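Local coordinates for protein uracil-DNA glycosylase (Nitratifractor salsuginis, PDB 5X3G) that is a single-chain alpha/beta protein of the uracil-DNA glycosylase family, built around a central four-stranded parallel sheet with helices packed against it, at residues L18-V23 / P54-L59; I88-I93 / V164-M169; R9-L14 / A34-E39. All blocks are in the same frame, centred on the assembly; numbering follows the deposited sequence.

Contact 1: residues L18-V23 / P54-L59; sequences LRLNGV and PPRDRL
Asn21 and Leu20, at the C-terminal end of helix 11-20, meet the turn-rich loop formed by Arg56, Asp57 and their neighbours, and the helix closes here in a Schellman motif. The amide nitrogen ND2 of Asn21 donates to Arg56 O over 3.1 Å. It lies in the carbonyl plane with a C=O...N angle of 146°, while the acceptor sits a little off the plane of the Asn21 amide. The same ND2 is also bonded to Leu17 O one turn back in its own helix, and OD1 accepts from Leu60 N just beyond the loop, so both ends of the amide are engaged. With chi1 at -74°, CG stands beside the backbone N of Asn21, which lets the amide reach across to the loop and still meet the helix carbonyl. Asn21 CA adds a CH...O contact to Asp57 O at 3.6 Å. A water bridges the two backbones, donating to Asn21 O at 2.6 Å and, over a longer span, to Asp57 O.

Next to this polar seam, Leu20 closes the outer side. Its CD2 lies over one face of the Arg56 guanidinium, 3.3 Å from NH1, the two side chains crossing at about a right angle; its CG rests 3.6 Å from Asp57 CB. The extended Arg56 chain carries the guanidinium past the leucine toward Glu16, a long and weak ion pair. Behind the first shell, Leu18 turns into the core against helix 28-35, and Leu59 packs on Tyr52 and Leu172. Gly22 leaves the helix with positive phi (75°), and the two bonds that end the helix run from Gly22 N to Arg19 O at 3.0 Å and from Val23 N to Leu18 O at 2.8 Å.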
loop_
_atom_site.group_PDB
_atom_site.type_symbol
_atom_site.label_atom_id
_atom_site.label_comp_id
_atom_site.label_asym_id
_atom_site.label_seq_id
_atom_site.Cartn_x
_atom_site.Cartn_y
_atom_site.Cartn_z
ATOM N N LEU A 18 -17.541 0.766 6.238
ATOM C CA LEU A 18 -17.145 -0.248 5.268
ATOM C C LEU A 18 -17.924 -0.098 3.968
ATOM O O LEU A 18 -17.350 -0.182 2.877
ATOM C CB LEU A 18 -17.340 -1.646 5.853
ATOM C CG LEU A 18 -16.109 -2.316 6.474
ATOM C CD1 LEU A 18 -15.765 -1.700 7.823
ATOM C CD2 LEU A 18 -16.345 -3.811 6.596
ATOM N N ARG A 19 -19.237 0.129 4.065
ATOM C CA ARG A 19 -20.033 0.282 2.848
ATOM C C ARG A 19 -19.634 1.532 2.071
ATOM O O ARG A 19 -19.585 1.514 0.836
ATOM C CB ARG A 19 -21.523 0.318 3.187
ATOM C CG ARG A 19 -22.123 -1.036 3.510
ATOM C CD ARG A 19 -23.635 -0.943 3.548
ATOM N NE ARG A 19 -24.085 0.208 4.331
ATOM C CZ ARG A 19 -24.390 0.159 5.623
ATOM N NH1 ARG A 19 -24.297 -0.984 6.287
ATOM N NH2 ARG A 19 -24.790 1.255 6.252
ATOM N N LEU A 20 -19.349 2.628 2.778
ATOM C CA LEU A 20 -18.947 3.867 2.122
ATOM C C LEU A 20 -17.635 3.694 1.370
ATOM O O LEU A 20 -17.450 4.261 0.286
ATOM C CB LEU A 20 -18.828 4.986 3.155
ATOM C CG LEU A 20 -18.417 6.362 2.626
ATOM C CD1 LEU A 20 -19.452 6.898 1.655
ATOM C CD2 LEU A 20 -18.176 7.341 3.763
ATOM N N ASN A 21 -16.711 2.918 1.932
ATOM C CA ASN A 21 -15.449 2.608 1.275
ATOM C C ASN A 21 -15.585 1.524 0.212
ATOM O O ASN A 21 -14.607 1.238 -0.485
ATOM C CB ASN A 21 -14.409 2.184 2.316
ATOM C CG ASN A 21 -13.882 3.353 3.124
ATOM O OD1 ASN A 21 -12.792 3.861 2.861
ATOM N ND2 ASN A 21 -14.656 3.790 4.110
ATOM N N GLY A 22 -16.764 0.923 0.067
ATOM C CA GLY A 22 -16.951 -0.131 -0.912
ATOM C C GLY A 22 -16.334 -1.456 -0.526
ATOM O O GLY A 22 -15.913 -2.215 -1.404
ATOM N N VAL A 23 -16.269 -1.756 0.763
ATOM C CA VAL A 23 -15.687 -3.001 1.247
ATOM C C VAL A 23 -16.786 -4.050 1.323
ATOM O O VAL A 23 -17.920 -3.754 1.716
ATOM C CB VAL A 23 -15.011 -2.788 2.616
ATOM C CG1 VAL A 23 -14.251 -4.034 3.036
ATOM C CG2 VAL A 23 -14.094 -1.569 2.585
ATOM N N PRO A 54 -6.524 10.172 4.098
ATOM C CA PRO A 54 -7.460 10.427 2.999
ATOM C C PRO A 54 -8.873 10.648 3.521
ATOM O O PRO A 54 -9.100 10.412 4.705
ATOM C CB PRO A 54 -7.371 9.146 2.168
ATOM C CG PRO A 54 -7.078 8.095 3.167
ATOM C CD PRO A 54 -6.172 8.743 4.182
ATOM N N PRO A 55 -9.801 11.091 2.671
ATOM C CA PRO A 55 -11.181 11.271 3.132
ATOM C C PRO A 55 -11.761 9.979 3.691
ATOM O O PRO A 55 -11.269 8.878 3.434
ATOM C CB PRO A 55 -11.931 11.722 1.869
ATOM C CG PRO A 55 -11.019 11.400 0.725
ATOM C CD PRO A 55 -9.635 11.528 1.275
ATOM N N ARG A 56 -12.831 10.138 4.475
ATOM C CA ARG A 56 -13.441 9.012 5.176
ATOM C C ARG A 56 -13.832 7.891 4.218
ATOM O O ARG A 56 -13.698 6.708 4.553
ATOM C CB ARG A 56 -14.658 9.499 5.965
ATOM C CG ARG A 56 -15.503 8.400 6.572
ATOM C CD ARG A 56 -16.338 8.916 7.731
ATOM N NE ARG A 56 -17.420 7.995 8.062
ATOM C CZ ARG A 56 -18.613 8.007 7.479
ATOM N NH1 ARG A 56 -18.882 8.900 6.536
ATOM N NH2 ARG A 56 -19.540 7.130 7.840
ATOM N N ASP A 57 -14.304 8.237 3.019
ATOM C CA ASP A 57 -14.719 7.219 2.058
ATOM C C ASP A 57 -13.547 6.498 1.400
ATOM O O ASP A 57 -13.778 5.674 0.507
ATOM C CB ASP A 57 -15.610 7.846 0.982
ATOM C CG ASP A 57 -14.871 8.854 0.125
ATOM O OD1 ASP A 57 -13.782 9.306 0.538
ATOM O OD2 ASP A 57 -15.380 9.194 -0.962
ATOM N N ARG A 58 -12.310 6.786 1.809
ATOM C CA ARG A 58 -11.127 6.138 1.257
ATOM C C ARG A 58 -10.249 5.482 2.311
ATOM O O ARG A 58 -9.239 4.866 1.951
ATOM C CB ARG A 58 -10.280 7.147 0.472
ATOM C CG ARG A 58 -10.458 7.096 -1.027
ATOM C CD ARG A 58 -10.672 8.491 -1.568
ATOM N NE ARG A 58 -10.614 8.530 -3.023
ATOM C CZ ARG A 58 -11.184 9.474 -3.764
ATOM N NH1 ARG A 58 -11.872 10.447 -3.183
ATOM N NH2 ARG A 58 -11.072 9.437 -5.084
ATOM N N LEU A 59 -10.599 5.600 3.597
ATOM C CA LEU A 59 -9.743 5.086 4.663
ATOM C C LEU A 59 -9.417 3.611 4.463
ATOM O O LEU A 59 -8.317 3.157 4.806
ATOM C CB LEU A 59 -10.419 5.301 6.018
ATOM C CG LEU A 59 -10.494 6.743 6.520
ATOM C CD1 LEU A 59 -11.368 6.842 7.763
ATOM C CD2 LEU A 59 -9.098 7.285 6.800
HETATM O O HOH W 1 -12.587 2.895 -0.807
#

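Contact 2: residues I88-I93 / V164-M169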
loop_
_atom_site.group_PDB
_atom_site.type_symbol
_atom_site.label_atom_id
_atom_site.label_comp_id
_atom_site.label_asym_id
_atom_site.label_seq_id
_atom_site.Cartn_x
_atom_site.Cartn_y
_atom_site.Cartn_z
ATOM N N ILE A 88 -4.770 8.319 -0.957
ATOM C CA ILE A 88 -5.988 7.776 -1.548
ATOM C C ILE A 88 -6.328 6.418 -0.945
ATOM O O ILE A 88 -7.071 5.635 -1.545
ATOM C CB ILE A 88 -5.862 7.670 -3.081
ATOM C CG1 ILE A 88 -4.710 6.740 -3.467
ATOM C CG2 ILE A 88 -5.683 9.047 -3.709
ATOM C CD1 ILE A 88 -4.678 6.412 -4.945
ATOM N N GLY A 89 -5.791 6.126 0.236
ATOM C CA GLY A 89 -6.175 4.929 0.960
ATOM C C GLY A 89 -5.380 3.683 0.646
ATOM O O GLY A 89 -5.787 2.587 1.052
ATOM N N TYR A 90 -4.262 3.813 -0.065
ATOM C CA TYR A 90 -3.383 2.697 -0.381
ATOM C C TYR A 90 -1.973 3.012 0.087
ATOM O O TYR A 90 -1.498 4.142 -0.065
ATOM C CB TYR A 90 -3.337 2.408 -1.887
ATOM C CG TYR A 90 -4.651 2.003 -2.503
ATOM C CD1 TYR A 90 -5.095 0.691 -2.436
ATOM C CD2 TYR A 90 -5.435 2.928 -3.179
ATOM C CE1 TYR A 90 -6.293 0.312 -3.011
ATOM C CE2 TYR A 90 -6.636 2.560 -3.758
ATOM C CZ TYR A 90 -7.060 1.250 -3.670
ATOM O OH TYR A 90 -8.252 0.878 -4.249
ATOM N N ALA A 91 -1.307 2.010 0.647
ATOM C CA ALA A 91 0.131 2.111 0.827
ATOM C C ALA A 91 0.811 2.217 -0.533
ATOM O O ALA A 91 0.345 1.656 -1.530
ATOM C CB ALA A 91 0.663 0.899 1.595
ATOM N N PHE A 92 1.893 2.995 -0.573
ATOM C CA PHE A 92 2.809 3.054 -1.708
ATOM C C PHE A 92 2.238 3.787 -2.920
ATOM O O PHE A 92 2.992 4.432 -3.655
ATOM C CB PHE A 92 3.250 1.644 -2.112
ATOM C CG PHE A 92 4.571 1.607 -2.820
ATOM C CD1 PHE A 92 5.624 2.386 -2.371
ATOM C CD2 PHE A 92 4.765 0.795 -3.924
ATOM C CE1 PHE A 92 6.843 2.362 -3.010
ATOM C CE2 PHE A 92 5.985 0.767 -4.571
ATOM C CZ PHE A 92 7.026 1.552 -4.112
ATOM N N ILE A 93 0.930 3.704 -3.148
ATOM C CA ILE A 93 0.325 4.310 -4.332
ATOM C C ILE A 93 0.116 5.798 -4.082
ATOM O O ILE A 93 -0.679 6.191 -3.222
ATOM C CB ILE A 93 -1.000 3.629 -4.694
ATOM C CG1 ILE A 93 -0.800 2.125 -4.857
ATOM C CG2 ILE A 93 -1.552 4.209 -5.981
ATOM C CD1 ILE A 93 0.179 1.747 -5.949
ATOM N N VAL A 164 -2.003 -8.448 -3.304
ATOM C CA VAL A 164 -1.238 -7.602 -2.399
ATOM C C VAL A 164 -2.188 -6.625 -1.725
ATOM O O VAL A 164 -2.827 -5.802 -2.391
ATOM C CB VAL A 164 -0.112 -6.864 -3.137
ATOM C CG1 VAL A 164 0.593 -5.881 -2.204
ATOM C CG2 VAL A 164 0.875 -7.873 -3.704
ATOM N N LEU A 165 -2.291 -6.731 -0.404
ATOM C CA LEU A 165 -2.997 -5.755 0.414
ATOM C C LEU A 165 -2.033 -4.627 0.754
ATOM O O LEU A 165 -1.045 -4.842 1.467
ATOM C CB LEU A 165 -3.538 -6.404 1.690
ATOM C CG LEU A 165 -4.327 -5.512 2.655
ATOM C CD1 LEU A 165 -5.650 -5.082 2.049
ATOM C CD2 LEU A 165 -4.544 -6.231 3.975
ATOM N N LEU A 166 -2.309 -3.434 0.226
ATOM C CA LEU A 166 -1.440 -2.272 0.409
ATOM C C LEU A 166 -1.848 -1.567 1.696
ATOM O O LEU A 166 -2.691 -0.669 1.700
ATOM C CB LEU A 166 -1.532 -1.357 -0.804
ATOM C CG LEU A 166 -1.093 -2.003 -2.117
ATOM C CD1 LEU A 166 -1.609 -1.211 -3.313
ATOM C CD2 LEU A 166 0.424 -2.124 -2.167
ATOM N N LEU A 167 -1.219 -1.959 2.802
ATOM C CA LEU A 167 -1.685 -1.614 4.140
ATOM C C LEU A 167 -0.720 -0.642 4.811
ATOM O O LEU A 167 0.446 -0.978 5.037
ATOM C CB LEU A 167 -1.843 -2.879 4.984
ATOM C CG LEU A 167 -2.302 -2.695 6.430
ATOM C CD1 LEU A 167 -3.653 -1.996 6.479
ATOM C CD2 LEU A 167 -2.349 -4.037 7.141
ATOM N N ASN A 168 -1.211 0.552 5.134
ATOM C CA ASN A 168 -0.467 1.517 5.935
ATOM C C ASN A 168 -0.639 1.210 7.420
ATOM O O ASN A 168 -1.677 0.699 7.849
ATOM C CB ASN A 168 -0.934 2.946 5.644
ATOM C CG ASN A 168 -0.244 3.557 4.436
ATOM O OD1 ASN A 168 0.934 3.310 4.190
ATOM N ND2 ASN A 168 -0.981 4.351 3.674
HETATM N N MSE A 169 0.393 1.524 8.203
HETATM C CA MSE A 169 0.381 1.259 9.645
HETATM C C MSE A 169 -0.703 2.070 10.350
HETATM O O MSE A 169 -1.356 1.580 11.273
HETATM C CB MSE A 169 1.747 1.553 10.265
HETATM C CG MSE A 169 2.840 0.602 9.819
HETATM SE SE MSE A 169 2.514 -1.212 10.449
HETATM C CE MSE A 169 4.101 -1.421 11.563
#
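The ring of Tyr90 and the amide of Asn168 are the flat groups of this contact, where a loop lies against strand 164-168, an outermost strand of the parallel sheet. Leu166 CD1 approaches the Tyr90 ring obliquely, 4.1 Å from CD1 of the tyrosine, while Ile88 CG1 of the same loop lies at the ring edge, in its plane. Arg156 and Glu160 of helix 152-161, together with Ala61 and Ser64, also touch this side chain. The Asn168 amide sets its carbonyl end beside Ala91, with OD1 3.6 Å from CB of the alanine, and its ND2 lies on the side of Tyr90 O at 3.8 Å.

Between these two groups Ala91 points toward the strand, and its methyl packs 4.0 Å from Leu166 CB. Leu166 answers by pointing at the loop: its CG stands beside the backbone N (chi1 -61°), so that the branched end spreads across the loop, with CD1 3.8 Å from Ile93 CG1 and CD2 3.8 Å from Ala91 O. The isoleucine crosses the leucine at about a right angle and is backed by Met152 and Arg156. Leu165 and Leu167 form backbone bonds with strand 73-77, so one edge of the strand serves the sheet; Leu166 O accepts from the loop. The carbonyl of Phe92 is hydrogen-bonded to the Tyr81 hydroxyl, and its ring meets Phe119 edge to face. The direct polar link between the segments is Ala91 N to Leu166 O at 3.2 Å: the N-H...O path is almost straight at 175°, yet the donor stands above the carbonyl plane, 68° out of it.

Contact 3: residues R9-L14 / A34-E39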
loop_
_atom_site.group_PDB
_atom_site.type_symbol
_atom_site.label_atom_id
_atom_site.label_comp_id
_atom_site.label_asym_id
_atom_site.label_seq_id
_atom_site.Cartn_x
_atom_site.Cartn_y
_atom_site.Cartn_z
ATOM N N ARG A 9 -20.601 0.327 21.548
ATOM C CA ARG A 9 -19.671 0.321 20.431
ATOM C C ARG A 9 -20.377 0.781 19.161
ATOM O O ARG A 9 -21.560 0.482 18.968
ATOM C CB ARG A 9 -19.077 -1.076 20.201
ATOM C CG ARG A 9 -18.694 -1.824 21.472
ATOM C CD ARG A 9 -17.746 -1.026 22.358
ATOM N NE ARG A 9 -16.369 -1.066 21.881
ATOM C CZ ARG A 9 -15.755 -0.044 21.297
ATOM N NH1 ARG A 9 -16.399 1.100 21.119
ATOM N NH2 ARG A 9 -14.497 -0.162 20.893
ATOM N N PRO A 10 -19.670 1.528 18.259
ATOM C CA PRO A 10 -20.312 2.079 17.052
ATOM C C PRO A 10 -20.345 1.082 15.897
ATOM O O PRO A 10 -19.871 1.354 14.791
ATOM C CB PRO A 10 -19.433 3.299 16.751
ATOM C CG PRO A 10 -18.072 2.868 17.190
ATOM C CD PRO A 10 -18.271 1.975 18.392
ATOM N N ILE A 11 -20.930 -0.091 16.154
ATOM C CA ILE A 11 -20.919 -1.172 15.170
ATOM C C ILE A 11 -21.653 -0.755 13.899
ATOM O O ILE A 11 -21.160 -0.954 12.781
ATOM C CB ILE A 11 -21.524 -2.451 15.777
ATOM C CG1 ILE A 11 -20.695 -2.915 16.979
ATOM C CG2 ILE A 11 -21.633 -3.540 14.723
ATOM C CD1 ILE A 11 -20.929 -4.359 17.371
ATOM N N HIS A 12 -22.847 -0.174 14.054
ATOM C CA HIS A 12 -23.611 0.283 12.895
ATOM C C HIS A 12 -22.819 1.305 12.086
ATOM O O HIS A 12 -22.791 1.247 10.848
ATOM C CB HIS A 12 -24.946 0.871 13.361
ATOM C CG HIS A 12 -25.961 1.023 12.270
ATOM N ND1 HIS A 12 -26.207 2.226 11.643
ATOM C CD2 HIS A 12 -26.805 0.127 11.706
ATOM C CE1 HIS A 12 -27.153 2.062 10.735
ATOM N NE2 HIS A 12 -27.533 0.797 10.753
ATOM N N GLN A 13 -22.149 2.233 12.772
ATOM C CA GLN A 13 -21.340 3.231 12.083
ATOM C C GLN A 13 -20.158 2.603 11.357
ATOM O O GLN A 13 -19.764 3.090 10.294
ATOM C CB GLN A 13 -20.839 4.283 13.072
ATOM C CG GLN A 13 -21.934 5.008 13.831
ATOM C CD GLN A 13 -21.394 6.157 14.655
ATOM O OE1 GLN A 13 -20.502 6.883 14.216
ATOM N NE2 GLN A 13 -21.925 6.324 15.861
ATOM N N LEU A 14 -19.573 1.540 11.914
ATOM C CA LEU A 14 -18.421 0.917 11.266
ATOM C C LEU A 14 -18.844 0.120 10.039
ATOM O O LEU A 14 -18.145 0.126 9.018
ATOM C CB LEU A 14 -17.670 0.026 12.255
ATOM C CG LEU A 14 -17.031 0.741 13.446
ATOM C CD1 LEU A 14 -16.270 -0.243 14.328
ATOM C CD2 LEU A 14 -16.130 1.870 12.973
ATOM N N ALA A 34 -10.757 -5.501 14.398
ATOM C CA ALA A 34 -9.599 -4.616 14.306
ATOM C C ALA A 34 -9.987 -3.166 14.566
ATOM O O ALA A 34 -9.445 -2.515 15.468
ATOM C CB ALA A 34 -8.944 -4.767 12.932
ATOM N N LEU A 35 -10.957 -2.656 13.801
ATOM C CA LEU A 35 -11.403 -1.279 13.978
ATOM C C LEU A 35 -11.926 -1.024 15.385
ATOM O O LEU A 35 -11.791 0.092 15.902
ATOM C CB LEU A 35 -12.478 -0.938 12.949
ATOM C CG LEU A 35 -11.980 -0.745 11.520
ATOM C CD1 LEU A 35 -13.146 -0.640 10.545
ATOM C CD2 LEU A 35 -11.091 0.491 11.451
HETATM N N MSE A 36 -12.513 -2.034 16.023
HETATM C CA MSE A 36 -13.077 -1.833 17.351
HETATM C C MSE A 36 -12.000 -1.714 18.426
HETATM O O MSE A 36 -12.312 -1.489 19.596
HETATM C CB MSE A 36 -14.048 -2.961 17.701
HETATM C CG MSE A 36 -15.399 -2.836 17.009
HETATM SE SE MSE A 36 -16.699 -4.165 17.593
HETATM C CE MSE A 36 -16.052 -5.720 16.616
ATOM N N THR A 37 -10.731 -1.861 18.032
ATOM C CA THR A 37 -9.641 -1.621 18.970
ATOM C C THR A 37 -9.290 -0.142 19.088
ATOM O O THR A 37 -8.593 0.243 20.032
ATOM C CB THR A 37 -8.400 -2.421 18.564
ATOM O OG1 THR A 37 -7.884 -1.916 17.328
ATOM C CG2 THR A 37 -8.746 -3.899 18.399
ATOM N N LEU A 38 -9.759 0.689 18.161
ATOM C CA LEU A 38 -9.556 2.125 18.273
ATOM C C LEU A 38 -10.406 2.694 19.401
ATOM O O LEU A 38 -11.552 2.289 19.614
ATOM C CB LEU A 38 -9.898 2.824 16.954
ATOM C CG LEU A 38 -9.085 2.408 15.725
ATOM C CD1 LEU A 38 -9.852 2.689 14.440
ATOM C CD2 LEU A 38 -7.737 3.111 15.715
ATOM N N GLU A 39 -9.827 3.643 20.130
ATOM C CA GLU A 39 -10.465 4.256 21.287
ATOM C C GLU A 39 -11.703 5.015 20.819
ATOM O O GLU A 39 -11.706 5.582 19.722
ATOM C CB GLU A 39 -9.469 5.173 22.007
ATOM C CG GLU A 39 -9.914 5.732 23.350
ATOM C CD GLU A 39 -10.785 6.955 23.214
ATOM O OE1 GLU A 39 -10.697 7.622 22.163
ATOM O OE2 GLU A 39 -11.549 7.253 24.157
#
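Arg9 brings the edge of its guanidinium to the carbonyl of Met36, just past the end of helix 28-35: NH2 lies 2.9 Å from Met36 O, but the N-H...O angle of 117° makes this a weak bond. The arginine chain bends at chi2 (-55°) and chi3 (-79°), curling the guanidinium over toward segment 34-39, and its NH1 finds a stronger partner in Asp40, a salt bridge at the start of helix 40-48. Pro10, the N-cap of helix 11-20, is the centre of an inverse gamma turn, and its side chain touches Asp40 and Leu43.

On the other side of the contact the chain leaves helix 28-35. Thr37 N donates to Ala34 O at 2.9 Å, and a type I turn follows from Leu35 to Leu38, closed by Leu38 N to Leu35 O at 3.1 Å.

Beside the polar group lies an apolar patch. Leu14 CD1 packs 3.8 Å from Met36 CG, crossing it obliquely, and 4.1 Å from Leu35 CB, past which it slides in the opposite direction. The selenium of Met36, a selenomethionine, rests 4.2 Å from Ile11 CG1. Leu35 continues inward onto Phe189. The chemistry is therefore divided: dispersion contacts join helix 11-20 to the end of helix 28-35 and the residue that follows it, while the charged pairing of Arg9 with Asp40 probably does more than its weak carbonyl bond to fasten the N-terminal segment.

Overall arrangement
Contacts 1 and 3 both use helix 11-20: contact 3 lies at its N-terminal start and contact 1 at its C-terminal end, with centres about 14 Å apart. Their segments alternate along the chain, and they touch where Leu18 CD1 meets Leu35 CD1. Both segments of contact 1 precede those of contact 2 in the chain, yet their centres are only about 13 Å apart and Pro54 and Arg58 pack against Ile88 and Gly89. Contact 2 sits about 2 Å from the chain centre, on the parallel sheet; contact 3 is 22 Å out. The three thus run from the outer helices through a loop to the sheet, linking the N-terminal helical region with the core.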